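Local coordinates for glycosyl hydrolase family 10 (Bacteroides intestinalis DSM 17393, PDB 4QPW), which carries, in this fragment, a carbohydrate-binding module that holds xylohexaose, within a larger enzyme that probably hydrolyses glycosidic bonds of xylan, at residues P63-G67 with K68-L72. Numbering follows the deposited sequence.
Sequences PIEIG and KEYKL
Between Glu65 and Lys68 the backbone reverses in a type II beta turn, closed by a nearly straight bond from Lys68 N to Glu65 O (3.1 Å). Gly67 takes the third position with a positive phi of 84°, where any side chain would crowd the carbonyl oxygen of Ile66. Beyond the turn the chain enters strand 69-78, and Tyr70 turns its side chain back toward the arm that precedes the turn. Tyr70 OH accepts a hydrogen bond from Glu65 N at 2.9 Å, so the tyrosine holds the residue that opens the turn. The hydroxyl also meets an ordered water at 2.6 Å from the water oxygen to Tyr70 OH; the same water lies within hydrogen-bonding distance of Glu65 OE2 and, more weakly, of Pro63 O. Against one face of the ring lies Ile64, whose CG2 sits 3.6 Å from the ring centroid, almost on the normal, in a CH-pi contact. That methyl is placed by a chi1 of 63°, which sets CG2 anti to the carbonyl carbon while CG1 and CD1 lead away from the ring. A phenylalanine in place of Tyr70 would keep the ring over Ile64 but would probably leave Glu65 N without its acceptor and the water without one of its mates. On the exposed side, Lys68 bends at its last torsion (chi4 48°), bringing NZ to 3.5 Å from Glu65 OE1 in a salt bridge whose hydrogen bond is weak; its CD and CE run past OE2. Ile64 and Tyr70 both continue inward onto Ile139 of strand 130-141, while Ile66 N bonds Asp117. The whole exemplifies a type II turn with glycine at its third position, leading into strand 69-78, which lies between strands 106-113 and 130-141 in one antiparallel sheet of the module's beta-sandwich.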
loop_
_atom_site.group_PDB
_atom_site.type_symbol
_atom_site.label_atom_id
_atom_site.label_comp_id
_atom_site.label_asym_id
_atom_site.label_seq_id
_atom_site.Cartn_x
_atom_site.Cartn_y
_atom_site.Cartn_z
ATOM N N PRO A 63 7.065 0.455 -13.424
ATOM C CA PRO A 63 8.075 0.286 -14.519
ATOM C C PRO A 63 9.020 -0.814 -14.130
ATOM O O PRO A 63 10.304 -0.456 -13.857
ATOM C CB PRO A 63 8.800 1.602 -14.514
ATOM C CG PRO A 63 8.828 1.977 -13.013
ATOM C CD PRO A 63 7.427 1.586 -12.555
ATOM N N ILE A 64 8.639 -1.929 -13.656
ATOM C CA ILE A 64 9.477 -3.015 -13.205
ATOM C C ILE A 64 9.521 -4.129 -14.257
ATOM O O ILE A 64 8.560 -4.389 -14.956
ATOM C CB ILE A 64 9.133 -3.499 -11.797
ATOM C CG1 ILE A 64 7.745 -4.058 -11.701
ATOM C CG2 ILE A 64 9.382 -2.436 -10.709
ATOM C CD1 ILE A 64 7.290 -4.471 -10.269
ATOM N N GLU A 65 10.695 -4.760 -14.303
ATOM C CA GLU A 65 10.999 -5.821 -15.332
ATOM C C GLU A 65 11.351 -7.068 -14.611
ATOM O O GLU A 65 12.080 -7.117 -13.637
ATOM C CB GLU A 65 12.190 -5.355 -16.144
ATOM C CG GLU A 65 11.920 -4.071 -16.914
ATOM C CD GLU A 65 13.229 -3.507 -17.495
ATOM O OE1 GLU A 65 13.570 -4.037 -18.529
ATOM O OE2 GLU A 65 13.952 -2.700 -16.894
ATOM N N ILE A 66 10.816 -8.222 -15.136
ATOM C CA ILE A 66 11.003 -9.498 -14.481
ATOM C C ILE A 66 12.485 -9.816 -14.206
ATOM O O ILE A 66 13.309 -9.627 -15.091
ATOM C CB ILE A 66 10.327 -10.651 -15.341
ATOM C CG1 ILE A 66 10.348 -11.974 -14.557
ATOM C CG2 ILE A 66 10.954 -10.796 -16.746
ATOM C CD1 ILE A 66 9.604 -13.093 -15.259
ATOM N N GLY A 67 12.753 -10.262 -13.048
ATOM C CA GLY A 67 14.085 -10.700 -12.686
ATOM C C GLY A 67 15.015 -9.605 -12.237
ATOM O O GLY A 67 16.092 -9.897 -11.689
ATOM N N LYS A 68 14.672 -8.320 -12.329
ATOM C CA LYS A 68 15.495 -7.225 -11.789
ATOM C C LYS A 68 15.207 -6.963 -10.350
ATOM O O LYS A 68 14.119 -7.261 -9.843
ATOM C CB LYS A 68 15.326 -6.016 -12.648
ATOM C CG LYS A 68 15.810 -6.220 -14.077
ATOM C CD LYS A 68 15.934 -4.932 -14.839
ATOM C CE LYS A 68 16.461 -5.152 -16.265
ATOM N NZ LYS A 68 15.781 -6.251 -17.068
ATOM N N GLU A 69 16.192 -6.426 -9.640
ATOM C CA GLU A 69 16.090 -6.114 -8.214
ATOM C C GLU A 69 15.692 -4.645 -7.966
ATOM O O GLU A 69 16.275 -3.721 -8.538
ATOM C CB GLU A 69 17.463 -6.334 -7.589
ATOM C CG GLU A 69 18.056 -7.752 -7.571
ATOM C CD GLU A 69 17.243 -8.764 -6.799
ATOM O OE1 GLU A 69 16.844 -8.423 -5.631
ATOM O OE2 GLU A 69 17.029 -9.908 -7.352
ATOM N N TYR A 70 14.749 -4.502 -7.034
ATOM C CA TYR A 70 14.206 -3.175 -6.654
ATOM C C TYR A 70 13.973 -3.140 -5.216
ATOM O O TYR A 70 14.025 -4.142 -4.494
ATOM C CB TYR A 70 12.830 -2.936 -7.387
ATOM C CG TYR A 70 12.885 -3.042 -8.880
ATOM C CD1 TYR A 70 13.198 -1.982 -9.677
ATOM C CD2 TYR A 70 12.587 -4.281 -9.540
ATOM C CE1 TYR A 70 13.216 -2.052 -11.045
ATOM C CE2 TYR A 70 12.636 -4.366 -10.873
ATOM C CZ TYR A 70 12.943 -3.269 -11.645
ATOM O OH TYR A 70 12.938 -3.405 -13.024
ATOM N N LYS A 71 13.639 -1.924 -4.698
ATOM C CA LYS A 71 12.991 -1.775 -3.411
ATOM C C LYS A 71 11.622 -1.153 -3.566
ATOM O O LYS A 71 11.436 -0.252 -4.425
ATOM C CB LYS A 71 13.758 -0.812 -2.471
ATOM C CG LYS A 71 15.119 -1.319 -2.070
ATOM C CD LYS A 71 15.842 -0.287 -1.207
ATOM C CE LYS A 71 17.267 -0.729 -0.858
ATOM N NZ LYS A 71 17.948 0.289 0.038
ATOM N N LEU A 72 10.675 -1.603 -2.797
ATOM C CA LEU A 72 9.453 -0.870 -2.526
ATOM C C LEU A 72 9.691 -0.008 -1.266
ATOM O O LEU A 72 10.172 -0.570 -0.233
ATOM C CB LEU A 72 8.315 -1.850 -2.238
ATOM C CG LEU A 72 7.040 -1.307 -1.672
ATOM C CD1 LEU A 72 6.297 -0.407 -2.646
ATOM C CD2 LEU A 72 6.122 -2.453 -1.174
HETATM O O HOH W 1 13.458 -1.325 -14.522
#